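Local coordinates for mannosyl-glycoprotein endo-beta-N-acetylglucosamidase-like domain-containing protein (Pseudomonas protegens, PDB 4KT3), which is a type VI secretion effector of the peptidoglycan glycoside hydrolase class, probably cutting the cell-wall glycan of rival bacteria, and is held here in complex with its immunity protein, at residues 36-39 and 40-44; 81-84 and 85-89; 119-122 and 123-127; 132-135 and 136-139. All coordinates share one frame; numbering follows the deposited sequence.

The four contacts follow one another along the chain and are all local, each joining residues a few positions apart. Contact 2 is the hub. Its Tyr84 reaches contact 1, where Tyr84 OH lies 2.9 Å from Tyr44 OH, probably a hydrogen bond, while the selenomethionine Met87 reaches contact 3, its CE 3.6 Å from Ser120 OG. Contacts 1 and 3, with centres about 22 Å apart, lie on opposite sides of the chain's centre. Contact 4 touches none of the others; its nearest atoms come within about 5 Å of contact 3, one helix earlier. Contact 2 also meets the bound lipoprotein chain, through Ser86 and His88.

Contact 1: 36-39 and 40-44; sequences SAVT and FVSKY
Ser42 folds back on Val38 one helical turn earlier and approaches the carbonyl oxygen of Val38 with two of its atoms. Ser42 N gives it a nearly straight hydrogen bond of 2.9 Å. Ser42 OG, held beside its own backbone N (chi1 -69°), is 3.2 Å from Val38 O and touches Val38 CG1 at 4.0 Å. A small hydroxyl suits this exposed flank, since it can lie against the helix backbone. On the inner flank Val41 N bonds to Ala37 O at 3.0 Å, and the CG2 branch of Val41 comes to 3.4 Å from that oxygen. Around these run the backbone bonds from Phe40 N to Ser36 O and from Lys43 N to Thr39 O. Thr39 OG1 bonds to Ile35 O. Lys43 CG lies over the centre of the Tyr44 ring, 3.7 Å above its plane; the extended chain beyond carries NZ to a weak hydrogen bond with Tyr44 OH. Phe40 CD1 meets the edge of that ring in plane. Thr39, Ser42 and Lys43 form the exposed side, whereas Ala37 and Val41 turn to helix 160-174, Phe40 to Leu63 and Ala66 of helix 59-70, and Tyr44 stacks on Phe114 of helix 114-129.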
loop_
_atom_site.group_PDB
_atom_site.type_symbol
_atom_site.label_atom_id
_atom_site.label_comp_id
_atom_site.label_asym_id
_atom_site.label_seq_id
_atom_site.Cartn_x
_atom_site.Cartn_y
_atom_site.Cartn_z
ATOM N N SER A 36 -8.327 7.045 -5.913
ATOM C CA SER A 36 -8.248 6.493 -4.562
ATOM C C SER A 36 -7.212 7.259 -3.751
ATOM O O SER A 36 -7.464 7.651 -2.592
ATOM C CB SER A 36 -7.859 5.021 -4.636
ATOM O OG SER A 36 -7.751 4.441 -3.348
ATOM N N ALA A 37 -6.021 7.406 -4.324
ATOM C CA ALA A 37 -4.936 8.084 -3.609
ATOM C C ALA A 37 -5.253 9.563 -3.331
ATOM O O ALA A 37 -5.003 10.066 -2.234
ATOM C CB ALA A 37 -3.625 7.935 -4.377
ATOM N N VAL A 38 -5.794 10.262 -4.320
ATOM C CA VAL A 38 -6.139 11.673 -4.154
ATOM C C VAL A 38 -7.209 11.828 -3.079
ATOM O O VAL A 38 -7.145 12.725 -2.251
ATOM C CB VAL A 38 -6.618 12.303 -5.499
ATOM C CG1 VAL A 38 -7.235 13.689 -5.276
ATOM C CG2 VAL A 38 -5.454 12.398 -6.481
ATOM N N THR A 39 -8.189 10.935 -3.086
ATOM C CA THR A 39 -9.265 10.977 -2.100
ATOM C C THR A 39 -8.688 10.885 -0.671
ATOM O O THR A 39 -9.072 11.633 0.217
ATOM C CB THR A 39 -10.276 9.839 -2.379
ATOM O OG1 THR A 39 -10.906 10.067 -3.655
ATOM C CG2 THR A 39 -11.348 9.754 -1.307
ATOM N N PHE A 40 -7.764 9.962 -0.471
ATOM C CA PHE A 40 -7.138 9.785 0.828
ATOM C C PHE A 40 -6.379 11.035 1.257
ATOM O O PHE A 40 -6.520 11.533 2.398
ATOM C CB PHE A 40 -6.178 8.594 0.772
ATOM C CG PHE A 40 -5.403 8.392 2.041
ATOM C CD1 PHE A 40 -6.006 7.802 3.138
ATOM C CD2 PHE A 40 -4.087 8.803 2.136
ATOM C CE1 PHE A 40 -5.295 7.591 4.316
ATOM C CE2 PHE A 40 -3.369 8.614 3.313
ATOM C CZ PHE A 40 -3.979 8.007 4.406
ATOM N N VAL A 41 -5.569 11.563 0.353
ATOM C CA VAL A 41 -4.754 12.725 0.680
ATOM C C VAL A 41 -5.649 13.937 0.988
ATOM O O VAL A 41 -5.447 14.639 1.990
ATOM C CB VAL A 41 -3.750 12.995 -0.451
ATOM C CG1 VAL A 41 -3.095 14.375 -0.292
ATOM C CG2 VAL A 41 -2.707 11.868 -0.485
ATOM N N SER A 42 -6.671 14.163 0.167
ATOM C CA SER A 42 -7.584 15.277 0.401
ATOM C C SER A 42 -8.317 15.122 1.724
ATOM O O SER A 42 -8.561 16.103 2.421
ATOM C CB SER A 42 -8.591 15.384 -0.731
ATOM O OG SER A 42 -7.933 15.791 -1.909
ATOM N N LYS A 43 -8.649 13.889 2.087
ATOM C CA LYS A 43 -9.443 13.657 3.284
ATOM C C LYS A 43 -8.683 14.013 4.551
ATOM O O LYS A 43 -9.258 14.545 5.487
ATOM C CB LYS A 43 -9.870 12.191 3.363
ATOM C CG LYS A 43 -10.726 11.856 4.590
ATOM C CD LYS A 43 -11.384 10.501 4.430
ATOM C CE LYS A 43 -12.319 10.208 5.567
ATOM N NZ LYS A 43 -12.829 8.812 5.514
ATOM N N TYR A 44 -7.389 13.690 4.600
ATOM C CA TYR A 44 -6.647 13.727 5.861
ATOM C C TYR A 44 -5.493 14.707 5.931
ATOM O O TYR A 44 -4.866 14.848 6.985
ATOM C CB TYR A 44 -6.126 12.335 6.196
ATOM C CG TYR A 44 -7.206 11.333 6.510
ATOM C CD1 TYR A 44 -8.037 11.501 7.610
ATOM C CD2 TYR A 44 -7.372 10.194 5.729
ATOM C CE1 TYR A 44 -9.022 10.569 7.906
ATOM C CE2 TYR A 44 -8.357 9.267 6.015
ATOM C CZ TYR A 44 -9.166 9.451 7.107
ATOM O OH TYR A 44 -10.136 8.512 7.388
#

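Contact 2: 81-84 and 85-89; sequences LNNY and FSMHA
The Phe85 ring carries the carbonyl oxygen of Tyr84 over one face, with Tyr84 O 3.7 Å from Phe85 CG, while Tyr84 CB touches Phe85 CD1 at 4.2 Å. The Tyr84 ring meets Tyr44 edge-to-face and also meets Phe114. A second flat group is the Asn83 amide, whose two ends serve Met87 (a selenomethionine). Asn83 ND2 donates to Met87 O at 3.0 Å; that oxygen lies in the amide plane and is approached on a lone pair. Asn83 OD1 accepts from Met87 N at 3.0 Å, and weakly from Phe85 N. With CG anti to the backbone N (chi1 -177°), the amide reaches across the type I turn from Asn83 to Ser86, whose own backbone bond is weak. Asparagine suits the place because it both gives and accepts; ND2 also donates to Ala109 O, its strongest partner, so the buried nitrogen has two acceptors. A water donates to Asn83 O and bonds to Ser86 OG, which also bonds to Tyr79 of the lipoprotein chain. This buried turn follows helix 76-81. Phe85 packs between Leu62 and Leu65 of helix 59-70 and Ala118 and Phe121 of helix 114-129, while the Met87 backbone pairs with Ala109 of strand 108-110.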
loop_
_atom_site.group_PDB
_atom_site.type_symbol
_atom_site.label_atom_id
_atom_site.label_comp_id
_atom_site.label_asym_id
_atom_site.label_seq_id
_atom_site.Cartn_x
_atom_site.Cartn_y
_atom_site.Cartn_z
ATOM N N LEU A 81 -10.439 -0.489 11.846
ATOM C CA LEU A 81 -9.860 -0.231 13.178
ATOM C C LEU A 81 -9.336 1.194 13.347
ATOM O O LEU A 81 -8.810 1.549 14.409
ATOM C CB LEU A 81 -8.730 -1.219 13.481
ATOM C CG LEU A 81 -9.014 -2.697 13.208
ATOM C CD1 LEU A 81 -7.814 -3.548 13.611
ATOM C CD2 LEU A 81 -10.273 -3.180 13.911
ATOM N N ASN A 82 -9.497 2.011 12.313
ATOM C CA ASN A 82 -8.980 3.383 12.299
ATOM C C ASN A 82 -7.493 3.450 12.602
ATOM O O ASN A 82 -7.010 4.451 13.116
ATOM C CB ASN A 82 -9.744 4.283 13.274
ATOM C CG ASN A 82 -11.200 4.404 12.930
ATOM O OD1 ASN A 82 -11.565 4.607 11.776
ATOM N ND2 ASN A 82 -12.050 4.293 13.934
ATOM N N ASN A 83 -6.765 2.384 12.287
ATOM C CA ASN A 83 -5.344 2.344 12.605
ATOM C C ASN A 83 -4.567 2.605 11.328
ATOM O O ASN A 83 -4.190 1.664 10.618
ATOM C CB ASN A 83 -4.991 0.999 13.236
ATOM C CG ASN A 83 -3.535 0.894 13.665
ATOM O OD1 ASN A 83 -2.699 1.754 13.373
ATOM N ND2 ASN A 83 -3.214 -0.206 14.348
ATOM N N TYR A 84 -4.345 3.888 11.044
ATOM C CA TYR A 84 -3.748 4.303 9.768
ATOM C C TYR A 84 -2.221 4.245 9.775
ATOM O O TYR A 84 -1.590 4.564 8.776
ATOM C CB TYR A 84 -4.260 5.683 9.348
ATOM C CG TYR A 84 -5.683 5.678 8.870
ATOM C CD1 TYR A 84 -6.740 5.667 9.769
ATOM C CD2 TYR A 84 -5.981 5.699 7.515
ATOM C CE1 TYR A 84 -8.057 5.660 9.329
ATOM C CE2 TYR A 84 -7.282 5.691 7.074
ATOM C CZ TYR A 84 -8.316 5.666 7.985
ATOM O OH TYR A 84 -9.626 5.650 7.537
ATOM N N PHE A 85 -1.632 3.799 10.884
ATOM C CA PHE A 85 -0.178 3.654 10.976
ATOM C C PHE A 85 0.211 2.213 11.271
ATOM O O PHE A 85 1.375 1.919 11.573
ATOM C CB PHE A 85 0.368 4.652 12.016
ATOM C CG PHE A 85 0.240 6.074 11.554
ATOM C CD1 PHE A 85 -0.959 6.755 11.701
ATOM C CD2 PHE A 85 1.287 6.707 10.898
ATOM C CE1 PHE A 85 -1.111 8.027 11.216
ATOM C CE2 PHE A 85 1.139 8.002 10.424
ATOM C CZ PHE A 85 -0.065 8.656 10.584
ATOM N N SER A 86 -0.777 1.320 11.137
ATOM C CA SER A 86 -0.627 -0.108 11.419
ATOM C C SER A 86 0.206 -0.378 12.673
ATOM O O SER A 86 1.099 -1.233 12.678
ATOM C CB SER A 86 -0.046 -0.850 10.207
ATOM O OG SER A 86 -0.908 -0.707 9.092
HETATM N N MSE A 87 -0.121 0.347 13.736
HETATM C CA MSE A 87 0.552 0.211 15.017
HETATM C C MSE A 87 0.242 -1.126 15.642
HETATM O O MSE A 87 -0.919 -1.500 15.770
HETATM C CB MSE A 87 0.054 1.285 15.987
HETATM C CG MSE A 87 0.210 2.698 15.486
HETATM SE SE MSE A 87 2.020 3.366 15.672
HETATM C CE MSE A 87 2.080 3.560 17.602
ATOM N N HIS A 88 1.298 -1.815 16.059
ATOM C CA HIS A 88 1.168 -2.992 16.887
ATOM C C HIS A 88 0.584 -2.606 18.246
ATOM O O HIS A 88 0.874 -1.532 18.792
ATOM C CB HIS A 88 2.538 -3.657 17.087
ATOM C CG HIS A 88 3.095 -4.295 15.851
ATOM N ND1 HIS A 88 4.360 -4.840 15.801
ATOM C CD2 HIS A 88 2.561 -4.470 14.621
ATOM C CE1 HIS A 88 4.577 -5.334 14.593
ATOM N NE2 HIS A 88 3.504 -5.112 13.855
ATOM N N ALA A 89 -0.249 -3.487 18.784
ATOM C CA ALA A 89 -0.760 -3.325 20.135
ATOM C C ALA A 89 0.244 -3.905 21.133
ATOM O O ALA A 89 0.902 -4.919 20.846
ATOM C CB ALA A 89 -2.090 -4.021 20.276
HETATM O O HOH W 1 -3.097 0.956 8.201
#

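Contact 3: 119-122 and 123-127; sequences QSFA and SSFGT
Phe125 lies one turn beyond Phe121 on the same helix, and its side chain can be followed outward from the backbone. Phe125 CB sits 3.5 Å from Phe121 O, the oxygen that also accepts Phe125 N at 2.8 Å. The same CB approaches the Phe121 ring obliquely, 3.8 Å from Phe121 CE1, in an off-centre CH-pi contact 4.2 Å from the ring centroid. A chi1 of -63° sends the Phe125 ring outward from the helix, while Phe121, with CG opposite its backbone N (169°), leans forward to meet Phe125 CB. Phe125 CD2 meets Phe121 CD1 at 4.0 Å, and Phe121 O lies at the Phe125 ring edge, near its plane. Farther out, CE2 is touched by the methyl of the selenomethionine Met87. The rings, 29° from parallel with centroids 5.9 Å apart, are offset too far for a real stack, and the two side chains cross at about a right angle. At 121 a flat apolar ring can fill the interior between Leu62, Leu65 and Tyr147; at 125 it gives an apolar surface to both Tyr147 and Gly75 of the lipoprotein chain. The exposed flank has small Ser123 and Ser124, while Ser120 bonds to Pro92 O. Chemically, the side-chain part is dispersion and CH-pi attraction, which sets little direction; direction comes from the backbone bonds, of which Gly126 to Ala122 is weak.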
loop_
_atom_site.group_PDB
_atom_site.type_symbol
_atom_site.label_atom_id
_atom_site.label_comp_id
_atom_site.label_asym_id
_atom_site.label_seq_id
_atom_site.Cartn_x
_atom_site.Cartn_y
_atom_site.Cartn_z
ATOM N N GLN A 119 -1.842 10.504 16.554
ATOM C CA GLN A 119 -1.370 10.916 17.875
ATOM C C GLN A 119 -0.647 9.763 18.595
ATOM O O GLN A 119 0.298 9.983 19.362
ATOM C CB GLN A 119 -2.554 11.445 18.703
ATOM C CG GLN A 119 -3.132 12.748 18.147
ATOM C CD GLN A 119 -4.388 13.209 18.844
ATOM O OE1 GLN A 119 -5.151 12.425 19.390
ATOM N NE2 GLN A 119 -4.603 14.513 18.824
ATOM N N SER A 120 -1.099 8.542 18.339
ATOM C CA SER A 120 -0.472 7.362 18.910
ATOM C C SER A 120 0.934 7.202 18.346
ATOM O O SER A 120 1.910 6.993 19.101
ATOM C CB SER A 120 -1.312 6.134 18.595
ATOM O OG SER A 120 -0.782 4.989 19.234
ATOM N N PHE A 121 1.042 7.289 17.025
ATOM C CA PHE A 121 2.342 7.286 16.359
ATOM C C PHE A 121 3.257 8.359 16.957
ATOM O O PHE A 121 4.413 8.087 17.299
ATOM C CB PHE A 121 2.197 7.515 14.848
ATOM C CG PHE A 121 3.504 7.767 14.174
ATOM C CD1 PHE A 121 4.352 6.717 13.866
ATOM C CD2 PHE A 121 3.926 9.050 13.924
ATOM C CE1 PHE A 121 5.585 6.947 13.298
ATOM C CE2 PHE A 121 5.156 9.285 13.357
ATOM C CZ PHE A 121 5.985 8.234 13.039
ATOM N N ALA A 122 2.729 9.568 17.125
ATOM C CA ALA A 122 3.504 10.666 17.678
ATOM C C ALA A 122 3.971 10.369 19.103
ATOM O O ALA A 122 5.109 10.681 19.465
ATOM C CB ALA A 122 2.678 11.943 17.649
ATOM N N SER A 123 3.087 9.784 19.908
ATOM C CA SER A 123 3.402 9.433 21.293
ATOM C C SER A 123 4.570 8.436 21.363
ATOM O O SER A 123 5.528 8.618 22.141
ATOM C CB SER A 123 2.144 8.863 21.969
ATOM O OG SER A 123 2.347 8.620 23.350
ATOM N N SER A 124 4.518 7.387 20.545
ATOM C CA SER A 124 5.512 6.328 20.612
ATOM C C SER A 124 6.802 6.639 19.854
ATOM O O SER A 124 7.880 6.217 20.285
ATOM C CB SER A 124 4.927 5.022 20.047
ATOM O OG SER A 124 3.904 4.523 20.884
ATOM N N PHE A 125 6.699 7.327 18.718
ATOM C CA PHE A 125 7.836 7.450 17.791
ATOM C C PHE A 125 8.203 8.898 17.458
ATOM O O PHE A 125 9.155 9.150 16.727
ATOM C CB PHE A 125 7.530 6.662 16.503
ATOM C CG PHE A 125 7.379 5.192 16.752
ATOM C CD1 PHE A 125 8.492 4.412 16.997
ATOM C CD2 PHE A 125 6.130 4.602 16.805
ATOM C CE1 PHE A 125 8.368 3.076 17.260
ATOM C CE2 PHE A 125 6.002 3.256 17.065
ATOM C CZ PHE A 125 7.128 2.498 17.303
ATOM N N GLY A 126 7.460 9.843 18.023
ATOM C CA GLY A 126 7.604 11.238 17.666
ATOM C C GLY A 126 8.973 11.780 18.021
ATOM O O GLY A 126 9.630 12.441 17.212
ATOM N N THR A 127 9.417 11.507 19.234
ATOM C CA THR A 127 10.671 12.077 19.684
ATOM C C THR A 127 11.787 11.536 18.798
ATOM O O THR A 127 12.715 12.250 18.437
ATOM C CB THR A 127 10.893 11.782 21.180
ATOM O OG1 THR A 127 9.856 12.418 21.933
ATOM C CG2 THR A 127 12.221 12.300 21.663
#

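Contact 4: 132-135 and 136-139; sequences QRDP and MAFA
Gln132 folds over the first turn of the helix, its CB 3.8 Å from Phe138 CA and its OE1 3.6 Å from the methyl of Ala137. Its CG lies beside the backbone N (chi1 -57°) and the chain bends again at chi2, which carries the amide to Ala137. There a water donates to Ala137 O at 2.8 Å and, weakly, to Gln132 OE1, bridging the loop to the helix. Gln132 O, meanwhile, lies 3.3 Å from Phe138 CB. Asp134 is the N-cap of helix 135-144. Its CG stands anti to the backbone N (chi1 176°), and its OD2 accepts the N-H of Ala137 at 3.1 Å, met on the anti side and 19° out of the carboxylate plane. Aspartate suits a helix start: it takes up an N-H that has no earlier turn to bond to, and its negative charge would probably be favoured by the positive end of the helix dipole. Proline follows at the first helical position, where no backbone N-H is needed and its ring fixes phi near the helical value. The regular ladder then begins, with Phe138 N to Asp134 O at 2.8 Å and Ala139 N to Pro135 O at 3.0 Å. Pro135, the selenomethionine Met136 and Ala139 pack against Ala161 and Ala165 of helix 160-174, and Phe138 is buried between Ile168 of that helix and Leu57. On the loop side, Arg133 reaches away to a salt bridge with Asp56.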
loop_
_atom_site.group_PDB
_atom_site.type_symbol
_atom_site.label_atom_id
_atom_site.label_comp_id
_atom_site.label_asym_id
_atom_site.label_seq_id
_atom_site.Cartn_x
_atom_site.Cartn_y
_atom_site.Cartn_z
ATOM N N GLN A 132 13.138 15.436 11.409
ATOM C CA GLN A 132 13.740 14.719 10.289
ATOM C C GLN A 132 12.917 15.055 9.048
ATOM O O GLN A 132 12.056 14.278 8.626
ATOM C CB GLN A 132 13.747 13.217 10.556
ATOM C CG GLN A 132 14.458 12.840 11.834
ATOM C CD GLN A 132 15.963 12.965 11.744
ATOM O OE1 GLN A 132 16.530 13.127 10.667
ATOM N NE2 GLN A 132 16.620 12.872 12.885
ATOM N N ARG A 133 13.176 16.230 8.481
ATOM C CA ARG A 133 12.294 16.793 7.467
ATOM C C ARG A 133 12.550 16.210 6.087
ATOM O O ARG A 133 11.619 15.993 5.308
ATOM C CB ARG A 133 12.424 18.324 7.448
ATOM C CG ARG A 133 12.112 18.965 8.798
ATOM C CD ARG A 133 12.123 20.499 8.725
ATOM N NE ARG A 133 11.085 21.015 7.826
ATOM C CZ ARG A 133 9.812 21.220 8.166
ATOM N NH1 ARG A 133 9.382 20.975 9.393
ATOM N NH2 ARG A 133 8.957 21.695 7.272
ATOM N N ASP A 134 13.816 15.966 5.769
ATOM C CA ASP A 134 14.158 15.310 4.512
ATOM C C ASP A 134 13.521 13.929 4.499
ATOM O O ASP A 134 13.626 13.193 5.467
ATOM C CB ASP A 134 15.671 15.193 4.364
ATOM C CG ASP A 134 16.074 14.426 3.130
ATOM O OD1 ASP A 134 16.012 15.004 2.021
ATOM O OD2 ASP A 134 16.467 13.246 3.274
ATOM N N PRO A 135 12.835 13.573 3.400
ATOM C CA PRO A 135 12.126 12.285 3.367
ATOM C C PRO A 135 13.015 11.055 3.604
ATOM O O PRO A 135 12.572 10.114 4.277
ATOM C CB PRO A 135 11.522 12.270 1.963
ATOM C CG PRO A 135 11.254 13.711 1.684
ATOM C CD PRO A 135 12.441 14.438 2.274
HETATM N N MSE A 136 14.233 11.047 3.066
HETATM C CA MSE A 136 15.142 9.937 3.329
HETATM C C MSE A 136 15.563 9.874 4.793
HETATM O O MSE A 136 15.592 8.799 5.384
HETATM C CB MSE A 136 16.394 10.031 2.451
HETATM C CG MSE A 136 16.119 9.735 0.999
HETATM SE SE MSE A 136 15.806 7.846 0.724
HETATM C CE MSE A 136 17.634 7.219 0.888
ATOM N N ALA A 137 15.906 11.023 5.365
ATOM C CA ALA A 137 16.266 11.100 6.776
ATOM C C ALA A 137 15.106 10.631 7.641
ATOM O O ALA A 137 15.303 9.950 8.648
ATOM C CB ALA A 137 16.655 12.517 7.143
ATOM N N PHE A 138 13.891 11.025 7.266
ATOM C CA PHE A 138 12.702 10.594 7.990
ATOM C C PHE A 138 12.588 9.056 7.990
ATOM O O PHE A 138 12.400 8.438 9.035
ATOM C CB PHE A 138 11.453 11.248 7.377
ATOM C CG PHE A 138 10.158 10.815 8.009
ATOM C CD1 PHE A 138 9.799 11.265 9.268
ATOM C CD2 PHE A 138 9.311 9.941 7.349
ATOM C CE1 PHE A 138 8.602 10.875 9.846
ATOM C CE2 PHE A 138 8.115 9.546 7.919
ATOM C CZ PHE A 138 7.765 9.997 9.172
ATOM N N ALA A 139 12.699 8.443 6.819
ATOM C CA ALA A 139 12.557 6.997 6.730
ATOM C C ALA A 139 13.663 6.309 7.530
ATOM O O ALA A 139 13.429 5.318 8.221
ATOM C CB ALA A 139 12.596 6.558 5.283
HETATM O O HOH W 2 17.629 10.303 10.169
#